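Local coordinates for protein TSC1 N-terminal domain (Chaetomium thermophilum, PDB 7A0M) that probably helps recruit the TSC complex to lysosomal membranes by binding phosphoinositides, as the N-terminal domain of TSC1, and so contributes to mTORC1 regulation, at residues L233-K238 against N246-A251; S204-L209 against T242-L247. One frame throughout, in Å; residues are numbered along the deposited sequence.

Interaction 1: L233-K238 against N246-A251; sequences LQSLQK and NLALIA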
loop_
_atom_site.group_PDB
_atom_site.type_symbol
_atom_site.label_atom_id
_atom_site.label_comp_id
_atom_site.label_asym_id
_atom_site.label_seq_id
_atom_site.Cartn_x
_atom_site.Cartn_y
_atom_site.Cartn_z
ATOM N N LEU B 233 -7.291 -23.983 14.309
ATOM C CA LEU B 233 -8.196 -23.519 13.263
ATOM C C LEU B 233 -9.644 -23.856 13.600
ATOM O O LEU B 233 -10.559 -23.091 13.276
ATOM C CB LEU B 233 -7.804 -24.139 11.922
ATOM C CG LEU B 233 -6.360 -23.914 11.469
ATOM C CD1 LEU B 233 -6.161 -24.392 10.038
ATOM C CD2 LEU B 233 -5.959 -22.452 11.607
ATOM N N GLN B 234 -9.870 -25.002 14.245
ATOM C CA GLN B 234 -11.229 -25.392 14.609
ATOM C C GLN B 234 -11.818 -24.447 15.649
ATOM O O GLN B 234 -13.005 -24.107 15.584
ATOM C CB GLN B 234 -11.234 -26.834 15.113
ATOM C CG GLN B 234 -12.610 -27.432 15.306
ATOM C CD GLN B 234 -12.615 -28.936 15.121
ATOM O OE1 GLN B 234 -13.655 -29.584 15.242
ATOM N NE2 GLN B 234 -11.456 -29.497 14.789
ATOM N N SER B 235 -11.008 -24.022 16.622
ATOM C CA SER B 235 -11.465 -23.016 17.577
ATOM C C SER B 235 -11.784 -21.701 16.879
ATOM O O SER B 235 -12.779 -21.041 17.201
ATOM C CB SER B 235 -10.410 -22.806 18.662
ATOM O OG SER B 235 -10.798 -21.777 19.559
ATOM N N LEU B 236 -10.946 -21.303 15.918
ATOM C CA LEU B 236 -11.176 -20.057 15.192
ATOM C C LEU B 236 -12.462 -20.104 14.375
ATOM O O LEU B 236 -13.063 -19.058 14.107
ATOM C CB LEU B 236 -9.980 -19.760 14.289
ATOM C CG LEU B 236 -8.698 -19.313 14.996
ATOM C CD1 LEU B 236 -7.489 -19.533 14.105
ATOM C CD2 LEU B 236 -8.797 -17.852 15.404
ATOM N N GLN B 237 -12.897 -21.297 13.968
ATOM C CA GLN B 237 -14.100 -21.431 13.155
ATOM C C GLN B 237 -15.369 -21.604 13.977
ATOM O O GLN B 237 -16.454 -21.253 13.500
ATOM C CB GLN B 237 -13.975 -22.625 12.202
ATOM C CG GLN B 237 -12.969 -22.453 11.081
ATOM C CD GLN B 237 -12.936 -23.658 10.163
ATOM O OE1 GLN B 237 -11.881 -24.238 9.912
ATOM N NE2 GLN B 237 -14.100 -24.041 9.651
ATOM N N LYS B 238 -15.268 -22.135 15.193
ATOM C CA LYS B 238 -16.454 -22.559 15.931
ATOM C C LYS B 238 -16.656 -21.841 17.254
ATOM O O LYS B 238 -17.796 -21.522 17.599
ATOM C CB LYS B 238 -16.398 -24.072 16.192
ATOM C CG LYS B 238 -16.357 -24.924 14.937
ATOM C CD LYS B 238 -16.151 -26.388 15.284
ATOM C CE LYS B 238 -16.071 -27.250 14.036
ATOM N NZ LYS B 238 -16.169 -28.698 14.365
ATOM N N ASN B 246 -9.506 -14.812 19.991
ATOM C CA ASN B 246 -8.366 -13.905 19.891
ATOM C C ASN B 246 -7.078 -14.582 20.344
ATOM O O ASN B 246 -6.021 -14.382 19.734
ATOM C CB ASN B 246 -8.625 -12.642 20.710
ATOM C CG ASN B 246 -7.577 -11.573 20.477
ATOM O OD1 ASN B 246 -7.484 -11.006 19.388
ATOM N ND2 ASN B 246 -6.782 -11.288 21.502
ATOM N N LEU B 247 -7.143 -15.376 21.414
ATOM C CA LEU B 247 -5.983 -16.159 21.831
ATOM C C LEU B 247 -5.545 -17.122 20.734
ATOM O O LEU B 247 -4.357 -17.208 20.403
ATOM C CB LEU B 247 -6.295 -16.920 23.118
ATOM C CG LEU B 247 -6.264 -16.125 24.422
ATOM C CD1 LEU B 247 -6.531 -17.041 25.603
ATOM C CD2 LEU B 247 -4.930 -15.414 24.583
ATOM N N ALA B 248 -6.498 -17.868 20.166
ATOM C CA ALA B 248 -6.179 -18.782 19.073
ATOM C C ALA B 248 -5.574 -18.042 17.888
ATOM O O ALA B 248 -4.666 -18.555 17.223
ATOM C CB ALA B 248 -7.431 -19.544 18.643
ATOM N N LEU B 249 -6.062 -16.832 17.608
ATOM C CA LEU B 249 -5.537 -16.074 16.477
ATOM C C LEU B 249 -4.107 -15.616 16.740
ATOM O O LEU B 249 -3.269 -15.633 15.832
ATOM C CB LEU B 249 -6.442 -14.880 16.178
ATOM C CG LEU B 249 -6.207 -14.206 14.825
ATOM C CD1 LEU B 249 -6.462 -15.193 13.695
ATOM C CD2 LEU B 249 -7.087 -12.976 14.676
ATOM N N ILE B 250 -3.812 -15.206 17.975
ATOM C CA ILE B 250 -2.447 -14.818 18.320
ATOM C C ILE B 250 -1.504 -16.000 18.149
ATOM O O ILE B 250 -0.399 -15.860 17.610
ATOM C CB ILE B 250 -2.391 -14.251 19.751
ATOM C CG1 ILE B 250 -3.128 -12.914 19.826
ATOM C CG2 ILE B 250 -0.949 -14.088 20.210
ATOM C CD1 ILE B 250 -3.197 -12.331 21.221
ATOM N N ALA B 251 -1.927 -17.185 18.596
ATOM C CA ALA B 251 -1.108 -18.378 18.412
ATOM C C ALA B 251 -0.898 -18.679 16.934
ATOM O O ALA B 251 0.215 -19.015 16.514
ATOM C CB ALA B 251 -1.750 -19.572 19.118
#

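Interaction 2: S204-L209 against T242-L247; sequences SAFSLL and TFTVNL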
loop_
_atom_site.group_PDB
_atom_site.type_symbol
_atom_site.label_atom_id
_atom_site.label_comp_id
_atom_site.label_asym_id
_atom_site.label_seq_id
_atom_site.Cartn_x
_atom_site.Cartn_y
_atom_site.Cartn_z
ATOM N N SER B 204 -6.383 -21.372 28.913
ATOM C CA SER B 204 -5.061 -21.556 29.504
ATOM C C SER B 204 -4.121 -22.278 28.544
ATOM O O SER B 204 -2.936 -21.935 28.454
ATOM C CB SER B 204 -5.181 -22.324 30.819
ATOM O OG SER B 204 -5.832 -21.548 31.811
ATOM N N ALA B 205 -4.632 -23.279 27.823
ATOM C CA ALA B 205 -3.799 -24.015 26.875
ATOM C C ALA B 205 -3.278 -23.108 25.766
ATOM O O ALA B 205 -2.101 -23.185 25.396
ATOM C CB ALA B 205 -4.583 -25.187 26.285
ATOM N N PHE B 206 -4.139 -22.246 25.220
ATOM C CA PHE B 206 -3.692 -21.317 24.187
ATOM C C PHE B 206 -2.693 -20.311 24.742
ATOM O O PHE B 206 -1.756 -19.906 24.042
ATOM C CB PHE B 206 -4.893 -20.603 23.569
ATOM C CG PHE B 206 -5.641 -21.432 22.563
ATOM C CD1 PHE B 206 -5.047 -22.539 21.981
ATOM C CD2 PHE B 206 -6.938 -21.106 22.204
ATOM C CE1 PHE B 206 -5.732 -23.304 21.056
ATOM C CE2 PHE B 206 -7.629 -21.869 21.281
ATOM C CZ PHE B 206 -7.025 -22.969 20.706
ATOM N N SER B 207 -2.879 -19.888 25.994
ATOM C CA SER B 207 -1.914 -18.992 26.623
ATOM C C SER B 207 -0.557 -19.666 26.774
ATOM O O SER B 207 0.483 -19.057 26.494
ATOM C CB SER B 207 -2.439 -18.525 27.981
ATOM O OG SER B 207 -3.627 -17.767 27.836
ATOM N N LEU B 208 -0.548 -20.924 27.221
ATOM C CA LEU B 208 0.707 -21.654 27.358
ATOM C C LEU B 208 1.369 -21.875 26.004
ATOM O O LEU B 208 2.602 -21.860 25.897
ATOM C CB LEU B 208 0.460 -22.988 28.060
ATOM C CG LEU B 208 1.682 -23.868 28.324
ATOM C CD1 LEU B 208 2.649 -23.179 29.272
ATOM C CD2 LEU B 208 1.253 -25.214 28.876
ATOM N N LEU B 209 0.567 -22.093 24.958
ATOM C CA LEU B 209 1.124 -22.232 23.616
ATOM C C LEU B 209 1.839 -20.959 23.181
ATOM O O LEU B 209 2.930 -21.018 22.602
ATOM C CB LEU B 209 0.024 -22.598 22.623
ATOM C CG LEU B 209 0.458 -22.739 21.162
ATOM C CD1 LEU B 209 1.576 -23.762 21.021
ATOM C CD2 LEU B 209 -0.728 -23.117 20.286
ATOM N N THR B 242 -15.098 -14.072 22.220
ATOM C CA THR B 242 -14.131 -13.168 21.602
ATOM C C THR B 242 -12.740 -13.363 22.194
ATOM O O THR B 242 -11.734 -13.275 21.480
ATOM C CB THR B 242 -14.585 -11.718 21.770
ATOM O OG1 THR B 242 -15.953 -11.594 21.363
ATOM C CG2 THR B 242 -13.726 -10.788 20.924
ATOM N N PHE B 243 -12.666 -13.637 23.498
ATOM C CA PHE B 243 -11.374 -13.828 24.150
ATOM C C PHE B 243 -10.690 -15.101 23.666
ATOM O O PHE B 243 -9.485 -15.098 23.389
ATOM C CB PHE B 243 -11.562 -13.856 25.667
ATOM C CG PHE B 243 -10.276 -13.901 26.439
ATOM C CD1 PHE B 243 -9.550 -12.745 26.669
ATOM C CD2 PHE B 243 -9.803 -15.097 26.953
ATOM C CE1 PHE B 243 -8.367 -12.782 27.385
ATOM C CE2 PHE B 243 -8.623 -15.141 27.670
ATOM C CZ PHE B 243 -7.903 -13.983 27.886
ATOM N N THR B 244 -11.440 -16.201 23.564
ATOM C CA THR B 244 -10.851 -17.470 23.147
ATOM C C THR B 244 -10.337 -17.392 21.714
ATOM O O THR B 244 -9.204 -17.795 21.424
ATOM C CB THR B 244 -11.876 -18.596 23.285
ATOM O OG1 THR B 244 -12.415 -18.592 24.613
ATOM C CG2 THR B 244 -11.225 -19.944 23.013
ATOM N N VAL B 245 -11.167 -16.884 20.800
ATOM C CA VAL B 245 -10.781 -16.808 19.392
ATOM C C VAL B 245 -9.573 -15.896 19.214
ATOM O O VAL B 245 -8.691 -16.162 18.387
ATOM C CB VAL B 245 -11.977 -16.342 18.542
ATOM C CG1 VAL B 245 -11.566 -16.165 17.095
ATOM C CG2 VAL B 245 -13.124 -17.334 18.655
ATOM N N ASN B 246 -9.506 -14.812 19.991
ATOM C CA ASN B 246 -8.366 -13.905 19.891
ATOM C C ASN B 246 -7.078 -14.582 20.344
ATOM O O ASN B 246 -6.021 -14.382 19.734
ATOM C CB ASN B 246 -8.625 -12.642 20.710
ATOM C CG ASN B 246 -7.577 -11.573 20.477
ATOM O OD1 ASN B 246 -7.484 -11.006 19.388
ATOM N ND2 ASN B 246 -6.782 -11.288 21.502
ATOM N N LEU B 247 -7.143 -15.376 21.414
ATOM C CA LEU B 247 -5.983 -16.159 21.831
ATOM C C LEU B 247 -5.545 -17.122 20.734
ATOM O O LEU B 247 -4.357 -17.208 20.403
ATOM C CB LEU B 247 -6.295 -16.920 23.118
ATOM C CG LEU B 247 -6.264 -16.125 24.422
ATOM C CD1 LEU B 247 -6.531 -17.041 25.603
ATOM C CD2 LEU B 247 -4.930 -15.414 24.583
#

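Interaction 1: L233-K238 against N246-A251
Leu236 meets Ala248 and Leu249 across two helix segments whose axes approach to 9.0 Å and run at 142° to each other. Its side chain sets out toward 246-251, and chi1 (-72°) sets CG anti to the carbonyl carbon, placing this branch point, Leu236 CG, 3.9 Å from Ala248 CB. From there CD2 stays in contact with that methyl and also reaches the next residue: Leu236 CD2 lies 3.7 Å from Leu249 N and 3.9 Å from Leu249 CB. Leu249 CD1 also comes alongside Leu236 CD2, so this one methyl packs against both the backbone and the side chain of Leu249. The two segments belong to consecutive helices, 228-238 and 242-255, joined by the three-residue link 239-241 into a roughly antiparallel hairpin within the all-helical domain. At the closest backbone pair, Leu236 CA and Ala248 CA are 6.5 Å apart, a spacing consistent with the small alanine side chain. Ser235 OG approaches the same methyl from roughly a right angle to Leu236 CG, 4.1 Å from Ala248 CB, while its hydrogen bond goes to Asp239. Helix 267-278 adds Ile273 against Leu236 and Leu277 against Leu249, and Arg276 NH1 bonds to Leu236 O.

Interaction 2: S204-L209 against T242-L247
Segments 204-209 and 242-247 run nearly alongside, their axes 9.7 Å apart at closest approach and inclined by 27°, with Phe206 CA and Leu247 CA nearest at 6.1 Å. The side chains of Phe206 and Leu247 both leave the backbone toward the partner helix and meet at 4.0 Å between Phe206 CB and Leu247 CB. A chi1 of -79° swings the Phe206 ring to the side of its own backbone N and leads it toward Thr244, one turn earlier on the facing helix. There Phe206 CD2 lies 4.1 Å from Thr244 O, and Phe206 CE2 lies 4.4 Å from the methyl Thr244 CG2; the carbonyl oxygen approaches the ring obliquely. Leu247 turns its CD1 the other way, to Ser207, where Leu247 CD1 and Ser207 OG are 3.7 Å apart. Helices 199-214 and 242-255 pack side by side with helix 228-238 in the chain between them, and Val196 of helix 185-196 also touches Phe206. Ser207 OG bonds within its own helix to Asn203 O. Since no hydrogen bond links the two segments themselves, their direct contact rests on van der Waals packing, with Asn203, just before 204-209, adding a polar tie between the helices through its OD1 to Thr244 OG1.

Overall arrangement
Both interactions use helix 242-255, and their centres are about 7 Å apart. Interaction 1 is the deeper one in burial, all four touching residues being buried; interaction 2 is partly buried, with Ser207 and Leu247 nearer the surface. The antiparallel pairing in interaction 1 is local, between consecutive helices, whereas interaction 2 skips helix 228-238 to join elements farther apart in sequence. Phe206 connects them: its CE2 lies 3.5 Å from Ala248 CB and 3.6 Å from Ser235 OG, so three helices meet at this ring. Aliphatic packing dominates interaction 1, while interaction 2 adds an aromatic ring against a threonine; each brings one serine OG against an apolar side chain, Ser207 on the more exposed side.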